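Local coordinates for protein cytochrome c (Pseudomonas aeruginosa, PDB 6RTE) that oxidises dihydro-heme d1 to heme d1 in heme d1 biosynthesis, with a heme c cytochrome domain beside an eight-bladed beta-propeller, at residues G156-T161 with R177-G182; Y194-D199 with L220-L225; N148-V153 with S492-V497. All coordinates share one frame; numbering follows the deposited sequence.

Contact 1 of 3, residues G156-T161 with R177-G182. With HEC (heme c), chain C.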
loop_
_atom_site.group_PDB
_atom_site.type_symbol
_atom_site.label_atom_id
_atom_site.label_comp_id
_atom_site.label_asym_id
_atom_site.label_seq_id
_atom_site.Cartn_x
_atom_site.Cartn_y
_atom_site.Cartn_z
ATOM N N GLY A 156 -10.186 0.408 10.199
ATOM C CA GLY A 156 -11.163 -0.345 10.970
ATOM C C GLY A 156 -12.587 -0.158 10.484
ATOM O O GLY A 156 -13.386 -1.099 10.501
ATOM N N ASP A 157 -12.938 1.062 10.062
ATOM C CA ASP A 157 -14.271 1.351 9.543
ATOM C C ASP A 157 -14.217 1.929 8.134
ATOM O O ASP A 157 -15.212 2.472 7.650
ATOM C CB ASP A 157 -15.034 2.291 10.486
ATOM C CG ASP A 157 -14.194 3.469 10.970
ATOM O OD1 ASP A 157 -13.102 3.719 10.412
ATOM O OD2 ASP A 157 -14.641 4.149 11.926
ATOM N N HIS A 158 -13.073 1.806 7.469
ATOM C CA HIS A 158 -12.922 2.170 6.063
ATOM C C HIS A 158 -13.372 3.607 5.815
ATOM O O HIS A 158 -14.272 3.899 5.024
ATOM C CB HIS A 158 -13.660 1.157 5.193
ATOM C CG HIS A 158 -13.284 -0.252 5.519
ATOM N ND1 HIS A 158 -12.050 -0.777 5.200
ATOM C CD2 HIS A 158 -13.941 -1.218 6.214
ATOM C CE1 HIS A 158 -11.979 -2.023 5.651
ATOM N NE2 HIS A 158 -13.111 -2.309 6.269
ATOM N N HIS A 159 -12.714 4.504 6.531
ATOM C CA HIS A 159 -12.824 5.934 6.325
ATOM C C HIS A 159 -11.434 6.503 6.088
ATOM O O HIS A 159 -10.417 5.846 6.330
ATOM C CB HIS A 159 -13.484 6.622 7.529
ATOM C CG HIS A 159 -14.975 6.528 7.530
ATOM N ND1 HIS A 159 -15.646 5.359 7.819
ATOM C CD2 HIS A 159 -15.928 7.451 7.262
ATOM C CE1 HIS A 159 -16.948 5.571 7.745
ATOM N NE2 HIS A 159 -17.145 6.832 7.404
ATOM N N VAL A 160 -11.413 7.745 5.602
ATOM C CA VAL A 160 -10.192 8.526 5.457
ATOM C C VAL A 160 -10.437 9.866 6.132
ATOM O O VAL A 160 -11.495 10.473 5.933
ATOM C CB VAL A 160 -9.807 8.732 3.982
ATOM C CG1 VAL A 160 -8.678 9.784 3.846
ATOM C CG2 VAL A 160 -9.410 7.407 3.338
ATOM N N THR A 161 -9.479 10.306 6.942
ATOM C CA THR A 161 -9.507 11.620 7.561
ATOM C C THR A 161 -8.422 12.480 6.939
ATOM O O THR A 161 -7.288 12.017 6.748
ATOM C CB THR A 161 -9.317 11.523 9.075
ATOM O OG1 THR A 161 -10.537 11.083 9.666
ATOM C CG2 THR A 161 -8.919 12.887 9.676
ATOM N N ARG A 177 -13.654 3.335 -0.248
ATOM C CA ARG A 177 -13.877 1.979 -0.710
ATOM C C ARG A 177 -13.309 1.004 0.310
ATOM O O ARG A 177 -12.443 1.340 1.126
ATOM C CB ARG A 177 -13.241 1.755 -2.079
ATOM C CG ARG A 177 -13.836 2.607 -3.197
ATOM C CD ARG A 177 -15.169 2.060 -3.686
ATOM N NE ARG A 177 -15.809 2.963 -4.645
ATOM C CZ ARG A 177 -16.870 2.647 -5.385
ATOM N NH1 ARG A 177 -17.396 1.430 -5.303
ATOM N NH2 ARG A 177 -17.392 3.534 -6.227
ATOM N N TYR A 178 -13.820 -0.226 0.265
ATOM C CA TYR A 178 -13.469 -1.223 1.264
ATOM C C TYR A 178 -12.017 -1.661 1.116
ATOM O O TYR A 178 -11.549 -1.941 0.018
ATOM C CB TYR A 178 -14.422 -2.418 1.127
ATOM C CG TYR A 178 -14.156 -3.561 2.064
ATOM C CD1 TYR A 178 -14.595 -3.526 3.380
ATOM C CD2 TYR A 178 -13.483 -4.699 1.625
ATOM C CE1 TYR A 178 -14.362 -4.584 4.236
ATOM C CE2 TYR A 178 -13.249 -5.761 2.474
ATOM C CZ TYR A 178 -13.690 -5.699 3.775
ATOM O OH TYR A 178 -13.454 -6.760 4.620
ATOM N N ALA A 179 -11.306 -1.713 2.244
ATOM C CA ALA A 179 -9.960 -2.284 2.335
ATOM C C ALA A 179 -8.996 -1.614 1.346
ATOM O O ALA A 179 -8.520 -2.205 0.377
ATOM C CB ALA A 179 -10.008 -3.805 2.110
ATOM N N LEU A 180 -8.691 -0.357 1.644
ATOM C CA LEU A 180 -7.708 0.363 0.846
ATOM C C LEU A 180 -6.357 -0.349 0.903
ATOM O O LEU A 180 -5.958 -0.874 1.946
ATOM C CB LEU A 180 -7.561 1.797 1.349
ATOM C CG LEU A 180 -8.791 2.697 1.222
ATOM C CD1 LEU A 180 -8.445 4.119 1.676
ATOM C CD2 LEU A 180 -9.302 2.700 -0.200
ATOM N N HIS A 181 -5.657 -0.351 -0.224
ATOM C CA HIS A 181 -4.423 -1.103 -0.407
ATOM C C HIS A 181 -3.313 -0.195 -0.906
ATOM O O HIS A 181 -3.528 0.593 -1.824
ATOM C CB HIS A 181 -4.589 -2.225 -1.450
ATOM C CG HIS A 181 -4.933 -3.553 -0.869
ATOM N ND1 HIS A 181 -4.813 -4.723 -1.585
ATOM C CD2 HIS A 181 -5.405 -3.901 0.352
ATOM C CE1 HIS A 181 -5.190 -5.738 -0.826
ATOM N NE2 HIS A 181 -5.554 -5.266 0.351
ATOM N N GLY A 182 -2.124 -0.340 -0.331
ATOM C CA GLY A 182 -0.925 0.200 -0.937
ATOM C C GLY A 182 -0.574 1.620 -0.553
ATOM O O GLY A 182 0.491 2.105 -0.958
HETATM FE FE HEC C . -21.249 -10.629 3.732
HETATM C CHA HEC C . -18.358 -9.222 4.737
HETATM C CHB HEC C . -19.725 -13.715 3.540
HETATM C CHC HEC C . -24.315 -12.143 3.041
HETATM C CHD HEC C . -22.702 -7.606 3.367
HETATM N NA HEC C . -19.419 -11.345 4.073
HETATM C C1A HEC C . -18.359 -10.575 4.487
HETATM C C2A HEC C . -17.213 -11.396 4.629
HETATM C C3A HEC C . -17.595 -12.654 4.300
HETATM C C4A HEC C . -18.966 -12.628 3.944
HETATM C CMA HEC C . -16.704 -13.860 4.298
HETATM C CAA HEC C . -15.833 -10.952 5.062
HETATM C CBA HEC C . -15.061 -10.484 3.816
HETATM C CGA HEC C . -13.690 -9.906 4.060
HETATM O O1A HEC C . -13.067 -9.376 3.106
HETATM O O2A HEC C . -13.170 -9.934 5.181
HETATM N NB HEC C . -21.895 -12.590 3.353
HETATM C C1B HEC C . -21.113 -13.664 3.320
HETATM C C2B HEC C . -21.900 -14.815 3.023
HETATM C C3B HEC C . -23.198 -14.408 2.886
HETATM C C4B HEC C . -23.167 -12.946 3.106
HETATM C CMB HEC C . -21.376 -16.216 2.897
HETATM C CAB HEC C . -24.462 -15.153 2.617
HETATM C CBB HEC C . -24.461 -16.461 3.406
HETATM N NC HEC C . -23.191 -10.006 3.287
HETATM C C1C HEC C . -24.290 -10.752 3.032
HETATM C C2C HEC C . -25.374 -9.886 2.776
HETATM C C3C HEC C . -24.917 -8.579 2.883
HETATM C C4C HEC C . -23.527 -8.679 3.189
HETATM C CMC HEC C . -26.759 -10.363 2.454
HETATM C CAC HEC C . -25.580 -7.273 2.685
HETATM C CBC HEC C . -26.667 -6.806 3.646
HETATM N ND HEC C . -20.672 -8.841 3.992
HETATM C C1D HEC C . -21.384 -7.729 3.797
HETATM C C2D HEC C . -20.580 -6.540 4.110
HETATM C C3D HEC C . -19.377 -6.976 4.496
HETATM C C4D HEC C . -19.448 -8.438 4.403
HETATM C CMD HEC C . -21.027 -5.105 4.019
HETATM C CAD HEC C . -18.197 -6.129 4.905
HETATM C CBD HEC C . -18.234 -5.811 6.402
HETATM C CGD HEC C . -17.061 -4.973 6.855
HETATM O O1D HEC C . -17.112 -3.740 6.740
HETATM O O2D HEC C . -16.045 -5.484 7.347
HETATM O O HOH W 1 -9.500 0.620 4.391
#
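His158 reaches across to Tyr178, Ala179 and Leu180, in the chain leading into the short strand 180-181, and its ring carries most of the contact. Its backbone has left-handed angles (54/58°), and His158 and His159 both face Glu154, a G1 beta bulge at the start of strand 159-164. From CB, which passes 4.2 Å from the carbonyl O of Arg177, the ring swings to the side of its own backbone N, with CG lying anti to the carbonyl carbon. CG is roughly as far from Tyr178 CD1 as from the backbone N of Ala179. Beyond it the ring divides its neighbours. ND1 is 3.2 Å from Ala179 N and shares with Leu180 N a water that accepts from that amide, a bridge that ties the imidazole to the start of strand 180-181. CE1 stays near Ala179 N. CD2 and NE2 lie against the tyrosine, where His158 NE2 approaches Tyr178 CE1 to 3.3 Å. Tyr178 CD1 sits over one imidazole face, displaced toward its rim. The two rings are neither parallel nor perpendicular: their planes meet at 45° with centroids 4.5 Å apart. Tyr178 has CG anti to its own N, a torsion that carries the phenol along the histidine and on to the heme, where OH makes a weak hydrogen bond of 3.0 Å to propionate atom O1A; Arg84 bonds to the heme as well. Deeper in, Val160 CG2 meets Leu180 CD1 at 3.8 Å, the two side chains crossing at about a right angle against Phe195. The arrangement is that of two successive blades meeting in a beta-propeller, here at the edge of the heme c pocket, where the propeller faces the heme propionates.

Contact 2 of 3, residues Y194-D199 with L220-L225. With HEC (heme c), chain C.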
loop_
_atom_site.group_PDB
_atom_site.type_symbol
_atom_site.label_atom_id
_atom_site.label_comp_id
_atom_site.label_asym_id
_atom_site.label_seq_id
_atom_site.Cartn_x
_atom_site.Cartn_y
_atom_site.Cartn_z
ATOM N N TYR A 194 -4.788 9.714 -4.761
ATOM C CA TYR A 194 -5.279 8.544 -5.484
ATOM C C TYR A 194 -5.226 7.342 -4.554
ATOM O O TYR A 194 -4.173 7.047 -3.984
ATOM C CB TYR A 194 -4.434 8.289 -6.745
ATOM C CG TYR A 194 -4.400 9.447 -7.714
ATOM C CD1 TYR A 194 -3.592 10.564 -7.477
ATOM C CD2 TYR A 194 -5.182 9.441 -8.856
ATOM C CE1 TYR A 194 -3.573 11.640 -8.362
ATOM C CE2 TYR A 194 -5.170 10.517 -9.749
ATOM C CZ TYR A 194 -4.370 11.609 -9.497
ATOM O OH TYR A 194 -4.369 12.672 -10.392
ATOM N N PHE A 195 -6.366 6.673 -4.390
ATOM C CA PHE A 195 -6.497 5.508 -3.539
ATOM C C PHE A 195 -6.769 4.272 -4.395
ATOM O O PHE A 195 -7.495 4.344 -5.390
ATOM C CB PHE A 195 -7.656 5.674 -2.542
ATOM C CG PHE A 195 -7.533 6.871 -1.638
ATOM C CD1 PHE A 195 -6.841 6.781 -0.436
ATOM C CD2 PHE A 195 -8.147 8.072 -1.973
ATOM C CE1 PHE A 195 -6.749 7.888 0.423
ATOM C CE2 PHE A 195 -8.065 9.181 -1.121
ATOM C CZ PHE A 195 -7.363 9.088 0.075
ATOM N N ALA A 196 -6.218 3.137 -3.988
ATOM C CA ALA A 196 -6.557 1.851 -4.586
ATOM C C ALA A 196 -7.153 0.962 -3.508
ATOM O O ALA A 196 -6.694 0.971 -2.357
ATOM C CB ALA A 196 -5.333 1.186 -5.219
ATOM N N SER A 197 -8.184 0.206 -3.866
ATOM C CA SER A 197 -8.805 -0.707 -2.918
ATOM C C SER A 197 -8.516 -2.146 -3.321
ATOM O O SER A 197 -8.187 -2.453 -4.474
ATOM C CB SER A 197 -10.326 -0.473 -2.815
ATOM O OG SER A 197 -11.042 -1.158 -3.828
ATOM N N ARG A 198 -8.651 -3.029 -2.334
ATOM C CA ARG A 198 -8.371 -4.440 -2.538
ATOM C C ARG A 198 -9.136 -5.002 -3.724
ATOM O O ARG A 198 -8.582 -5.759 -4.536
ATOM C CB ARG A 198 -8.729 -5.221 -1.270
ATOM C CG ARG A 198 -8.482 -6.731 -1.387
ATOM C CD ARG A 198 -9.047 -7.462 -0.193
ATOM N NE ARG A 198 -10.452 -7.790 -0.377
ATOM C CZ ARG A 198 -11.240 -8.304 0.564
ATOM N NH1 ARG A 198 -10.779 -8.541 1.794
ATOM N NH2 ARG A 198 -12.505 -8.573 0.278
ATOM N N ASP A 199 -10.416 -4.669 -3.835
ATOM C CA ASP A 199 -11.283 -5.272 -4.843
ATOM C C ASP A 199 -11.304 -4.490 -6.149
ATOM O O ASP A 199 -12.182 -4.719 -6.990
ATOM C CB ASP A 199 -12.686 -5.444 -4.262
ATOM C CG ASP A 199 -12.686 -6.324 -3.024
ATOM O OD1 ASP A 199 -11.764 -7.168 -2.911
ATOM O OD2 ASP A 199 -13.580 -6.175 -2.160
ATOM N N LEU A 220 -10.262 -6.717 -10.427
ATOM C CA LEU A 220 -11.024 -7.464 -9.431
ATOM C C LEU A 220 -10.250 -7.696 -8.144
ATOM O O LEU A 220 -10.860 -7.834 -7.083
ATOM C CB LEU A 220 -11.444 -8.830 -10.006
ATOM C CG LEU A 220 -12.331 -8.767 -11.249
ATOM C CD1 LEU A 220 -12.629 -10.181 -11.772
ATOM C CD2 LEU A 220 -13.621 -8.047 -10.941
ATOM N N ASN A 221 -8.927 -7.777 -8.227
ATOM C CA ASN A 221 -8.057 -7.835 -7.055
ATOM C C ASN A 221 -6.817 -7.025 -7.406
ATOM O O ASN A 221 -6.058 -7.393 -8.320
ATOM C CB ASN A 221 -7.702 -9.265 -6.671
ATOM C CG ASN A 221 -6.975 -9.348 -5.341
ATOM O OD1 ASN A 221 -5.765 -9.544 -5.295
ATOM N ND2 ASN A 221 -7.712 -9.194 -4.257
ATOM N N THR A 222 -6.621 -5.920 -6.697
ATOM C CA THR A 222 -5.624 -4.916 -7.045
ATOM C C THR A 222 -4.539 -4.877 -5.976
ATOM O O THR A 222 -4.815 -5.083 -4.792
ATOM C CB THR A 222 -6.282 -3.543 -7.187
ATOM O OG1 THR A 222 -7.129 -3.560 -8.338
ATOM C CG2 THR A 222 -5.242 -2.426 -7.345
ATOM N N ARG A 223 -3.302 -4.639 -6.405
ATOM C CA ARG A 223 -2.158 -4.573 -5.501
ATOM C C ARG A 223 -1.830 -3.139 -5.092
ATOM O O ARG A 223 -1.847 -2.810 -3.904
ATOM C CB ARG A 223 -0.939 -5.246 -6.147
ATOM C CG ARG A 223 -1.063 -6.763 -6.255
ATOM C CD ARG A 223 -0.788 -7.461 -4.919
ATOM N NE ARG A 223 0.651 -7.569 -4.685
ATOM C CZ ARG A 223 1.207 -8.310 -3.733
ATOM N NH1 ARG A 223 0.453 -9.010 -2.896
ATOM N NH2 ARG A 223 2.525 -8.346 -3.622
ATOM N N ASN A 224 -1.518 -2.273 -6.044
ATOM C CA ASN A 224 -1.265 -0.876 -5.719
ATOM C C ASN A 224 -1.336 -0.063 -7.004
ATOM O O ASN A 224 -1.631 -0.585 -8.088
ATOM C CB ASN A 224 0.081 -0.695 -4.985
ATOM C CG ASN A 224 1.282 -0.743 -5.917
ATOM O OD1 ASN A 224 1.332 -1.520 -6.863
ATOM N ND2 ASN A 224 2.263 0.115 -5.650
ATOM N N LEU A 225 -1.099 1.238 -6.875
ATOM C CA LEU A 225 -1.044 2.096 -8.048
ATOM C C LEU A 225 0.088 3.089 -7.886
ATOM O O LEU A 225 0.667 3.244 -6.808
ATOM C CB LEU A 225 -2.382 2.814 -8.299
ATOM C CG LEU A 225 -2.967 3.728 -7.224
ATOM C CD1 LEU A 225 -2.191 5.029 -7.076
ATOM C CD2 LEU A 225 -4.423 4.006 -7.588
HETATM FE FE HEC C . -21.249 -10.629 3.732
HETATM C CHA HEC C . -18.358 -9.222 4.737
HETATM C CHB HEC C . -19.725 -13.715 3.540
HETATM C CHC HEC C . -24.315 -12.143 3.041
HETATM C CHD HEC C . -22.702 -7.606 3.367
HETATM N NA HEC C . -19.419 -11.345 4.073
HETATM C C1A HEC C . -18.359 -10.575 4.487
HETATM C C2A HEC C . -17.213 -11.396 4.629
HETATM C C3A HEC C . -17.595 -12.654 4.300
HETATM C C4A HEC C . -18.966 -12.628 3.944
HETATM C CMA HEC C . -16.704 -13.860 4.298
HETATM C CAA HEC C . -15.833 -10.952 5.062
HETATM C CBA HEC C . -15.061 -10.484 3.816
HETATM C CGA HEC C . -13.690 -9.906 4.060
HETATM O O1A HEC C . -13.067 -9.376 3.106
HETATM O O2A HEC C . -13.170 -9.934 5.181
HETATM N NB HEC C . -21.895 -12.590 3.353
HETATM C C1B HEC C . -21.113 -13.664 3.320
HETATM C C2B HEC C . -21.900 -14.815 3.023
HETATM C C3B HEC C . -23.198 -14.408 2.886
HETATM C C4B HEC C . -23.167 -12.946 3.106
HETATM C CMB HEC C . -21.376 -16.216 2.897
HETATM C CAB HEC C . -24.462 -15.153 2.617
HETATM C CBB HEC C . -24.461 -16.461 3.406
HETATM N NC HEC C . -23.191 -10.006 3.287
HETATM C C1C HEC C . -24.290 -10.752 3.032
HETATM C C2C HEC C . -25.374 -9.886 2.776
HETATM C C3C HEC C . -24.917 -8.579 2.883
HETATM C C4C HEC C . -23.527 -8.679 3.189
HETATM C CMC HEC C . -26.759 -10.363 2.454
HETATM C CAC HEC C . -25.580 -7.273 2.685
HETATM C CBC HEC C . -26.667 -6.806 3.646
HETATM N ND HEC C . -20.672 -8.841 3.992
HETATM C C1D HEC C . -21.384 -7.729 3.797
HETATM C C2D HEC C . -20.580 -6.540 4.110
HETATM C C3D HEC C . -19.377 -6.976 4.496
HETATM C C4D HEC C . -19.448 -8.438 4.403
HETATM C CMD HEC C . -21.027 -5.105 4.019
HETATM C CAD HEC C . -18.197 -6.129 4.905
HETATM C CBD HEC C . -18.234 -5.811 6.402
HETATM C CGD HEC C . -17.061 -4.973 6.855
HETATM O O1D HEC C . -17.112 -3.740 6.740
HETATM O O2D HEC C . -16.045 -5.484 7.347
HETATM O O HOH W 2 -10.600 -8.889 -4.582
#
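The carbonyl O of Arg198 is held by two neighbours on strand 221-225: Thr222 N donates to it over 2.9 Å in a nearly straight bond (166° at the hydrogen), and Asn221 CA adds a CA-H...O contact at 3.3 Å. Asn221 has CG anti to its backbone N, which brings ND2 across to Arg198 CG. The same amide nitrogen donates to a water, and that water in turn donates to Leu220 O and, at 2.7 Å, to Asp199 OD1. Asp199 OD1 also receives Arg198 NE in a salt bridge of 2.9 Å (174°), the carboxylate oxygen lying in the guanidinium plane. This grip would fix the rotation of the guanidinium of Arg198 and present its edge to the heme, where NH1 and NH2 both donate to propionate atom O1A, at 2.8 and 3.0 Å. The other carboxylate oxygen, OD2, accepts from Thr62 N. Strands 194-197 and 221-225 run antiparallel (169°) but belong to adjacent propeller blades; their axes come no closer than 6.8 Å, and side chains meet across the seam. Thr222 CB packs on Ser197 O, while its hydroxyl bonds to Asn238. Leu225 points at the other strand, CG set between its backbone N and carbonyl carbon; CD2 meets Ala196 CB at 3.8 Å and CD1 touches CB of Tyr194, whose ring leads away to a hydroxyl hydrogen bond with Ala249 O.

Contact 3 of 3, residues N148-V153 with S492-V497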
loop_
_atom_site.group_PDB
_atom_site.type_symbol
_atom_site.label_atom_id
_atom_site.label_comp_id
_atom_site.label_asym_id
_atom_site.label_seq_id
_atom_site.Cartn_x
_atom_site.Cartn_y
_atom_site.Cartn_z
ATOM N N ASN A 148 1.029 20.638 4.433
ATOM C CA ASN A 148 1.232 19.925 5.685
ATOM C C ASN A 148 0.032 19.065 6.067
ATOM O O ASN A 148 -0.031 18.575 7.198
ATOM C CB ASN A 148 1.559 20.908 6.812
ATOM C CG ASN A 148 2.392 20.268 7.905
ATOM O OD1 ASN A 148 2.975 19.194 7.716
ATOM N ND2 ASN A 148 2.465 20.928 9.053
ATOM N N LEU A 149 -0.917 18.877 5.154
ATOM C CA LEU A 149 -2.032 17.969 5.391
ATOM C C LEU A 149 -1.559 16.526 5.516
ATOM O O LEU A 149 -0.666 16.079 4.787
ATOM C CB LEU A 149 -3.041 18.045 4.243
ATOM C CG LEU A 149 -3.786 19.362 4.029
ATOM C CD1 LEU A 149 -4.656 19.241 2.781
ATOM C CD2 LEU A 149 -4.612 19.721 5.251
ATOM N N PHE A 150 -2.203 15.781 6.410
ATOM C CA PHE A 150 -2.057 14.333 6.451
ATOM C C PHE A 150 -3.298 13.669 5.874
ATOM O O PHE A 150 -4.426 14.048 6.205
ATOM C CB PHE A 150 -1.849 13.831 7.879
ATOM C CG PHE A 150 -0.516 14.169 8.458
ATOM C CD1 PHE A 150 0.544 13.284 8.336
ATOM C CD2 PHE A 150 -0.329 15.354 9.151
ATOM C CE1 PHE A 150 1.771 13.582 8.893
ATOM C CE2 PHE A 150 0.900 15.663 9.701
ATOM C CZ PHE A 150 1.952 14.771 9.567
ATOM N N VAL A 151 -3.086 12.674 5.029
ATOM C CA VAL A 151 -4.140 11.743 4.647
ATOM C C VAL A 151 -4.028 10.542 5.581
ATOM O O VAL A 151 -2.995 9.858 5.607
ATOM C CB VAL A 151 -4.010 11.332 3.172
ATOM C CG1 VAL A 151 -5.072 10.304 2.780
ATOM C CG2 VAL A 151 -4.116 12.562 2.275
ATOM N N VAL A 152 -5.071 10.295 6.363
ATOM C CA VAL A 152 -5.056 9.253 7.393
ATOM C C VAL A 152 -6.040 8.165 7.003
ATOM O O VAL A 152 -7.233 8.433 6.817
ATOM C CB VAL A 152 -5.391 9.816 8.782
ATOM C CG1 VAL A 152 -5.310 8.699 9.829
ATOM C CG2 VAL A 152 -4.456 10.926 9.129
ATOM N N VAL A 153 -5.543 6.940 6.887
ATOM C CA VAL A 153 -6.366 5.792 6.511
ATOM C C VAL A 153 -6.910 5.164 7.791
ATOM O O VAL A 153 -6.144 4.718 8.656
ATOM C CB VAL A 153 -5.560 4.788 5.678
ATOM C CG1 VAL A 153 -6.397 3.565 5.339
ATOM C CG2 VAL A 153 -5.077 5.442 4.371
ATOM N N SER A 492 -4.143 3.026 10.078
ATOM C CA SER A 492 -3.010 2.329 9.494
ATOM C C SER A 492 -1.992 3.387 9.072
ATOM O O SER A 492 -1.303 3.951 9.940
ATOM C CB SER A 492 -3.475 1.405 8.361
ATOM O OG SER A 492 -4.347 2.087 7.479
ATOM N N GLY A 493 -1.860 3.690 7.796
ATOM C CA GLY A 493 -0.900 4.691 7.365
ATOM C C GLY A 493 -1.461 6.098 7.442
ATOM O O GLY A 493 -2.674 6.310 7.374
ATOM N N LYS A 494 -0.554 7.065 7.633
ATOM C CA LYS A 494 -0.851 8.475 7.428
ATOM C C LYS A 494 0.263 9.059 6.568
ATOM O O LYS A 494 1.419 8.627 6.637
ATOM C CB LYS A 494 -1.004 9.261 8.747
ATOM C CG LYS A 494 0.285 9.654 9.471
ATOM C CD LYS A 494 1.084 8.452 9.981
ATOM C CE LYS A 494 0.261 7.526 10.844
ATOM N NZ LYS A 494 1.135 6.524 11.503
ATOM N N TYR A 495 -0.102 10.027 5.735
ATOM C CA TYR A 495 0.741 10.443 4.622
ATOM C C TYR A 495 0.724 11.954 4.536
ATOM O O TYR A 495 -0.325 12.556 4.291
ATOM C CB TYR A 495 0.255 9.791 3.325
ATOM C CG TYR A 495 0.181 8.286 3.470
ATOM C CD1 TYR A 495 -0.931 7.677 4.038
ATOM C CD2 TYR A 495 1.241 7.479 3.088
ATOM C CE1 TYR A 495 -0.995 6.314 4.206
ATOM C CE2 TYR A 495 1.186 6.105 3.250
ATOM C CZ TYR A 495 0.064 5.527 3.809
ATOM O OH TYR A 495 -0.009 4.156 3.974
ATOM N N ASN A 496 1.892 12.558 4.766
ATOM C CA ASN A 496 2.052 14.008 4.780
ATOM C C ASN A 496 2.310 14.485 3.360
ATOM O O ASN A 496 3.290 14.070 2.732
ATOM C CB ASN A 496 3.201 14.397 5.710
ATOM C CG ASN A 496 3.369 15.905 5.833
ATOM O OD1 ASN A 496 4.164 16.518 5.110
ATOM N ND2 ASN A 496 2.616 16.510 6.746
ATOM N N VAL A 497 1.428 15.356 2.851
ATOM C CA VAL A 497 1.566 15.879 1.492
ATOM C C VAL A 497 2.993 16.359 1.244
ATOM O O VAL A 497 3.656 15.942 0.284
ATOM C CB VAL A 497 0.560 17.020 1.247
ATOM C CG1 VAL A 497 0.855 17.718 -0.079
ATOM C CG2 VAL A 497 -0.865 16.507 1.278
#
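Asn496 lays its amide nitrogen over one face of the Phe150 ring, ND2 standing 3.4 Å from CZ and offset toward the rim, with the amide and ring planes 64° apart. Its CG is anti to its backbone N, a torsion that carries ND2 past the ring to Asn148, where it donates to OD1 over 2.9 Å (160°). The two amides are steeply turned against each other, at 73°. Asn148 OD1 is also gripped by Arg456 N, and Asn496 OD1 caps the following helix through Asn499 N, so the asparagine pair is held at both ends. Lys494 lies beside Phe150 and points the same way, its CG 3.8 Å from CD1; the bent chain then leads NZ off to Ser464, Leu462 O and His451. The sheet's other face carries Val151 and Tyr495. There the tyrosine turns its edge to Val151 O, with CD1 3.4 Å away, while CE1 meets Val153 CG2 at 4.2 Å; Gly493, lacking a side chain, makes room for the hydroxyl. Reciprocal bonds between Val151 and Tyr495, and one from Val153 N to Gly493 O, join the antiparallel strands; Val497 N to Leu149 O continues the pairing just past their ends. Strand 150-154 has 159-164 as its other neighbour; Tyr495 and Val151 pack on strand 183-186 of the next blade, Phe150 and Lys494 on Glu453 of strand 449-454, and helix 497-501 follows directly.

Contact 3 closes the propeller ring: strand 491-496, near the end of the chain, joins the first strands of the domain, 150-154 and 159-164, in one blade. Contacts 1 and 2 follow in series inside that long loop. Contact 1 lies about 13 Å from contact 3, centre to centre, and shares its sheet through strand 159-164, with Thr161 O probably bonded to Val152 N. Contact 2, whose centre is about 11 Å from that of contact 1 and about 18 Å from that of contact 3, continues round the ring: strands 180-181 and 192-197 are sheet neighbours, and 221-227 begins the following blade. Contacts 1 and 2 both touch one heme c propionate, coupling consecutive blade seams to the cytochrome domain.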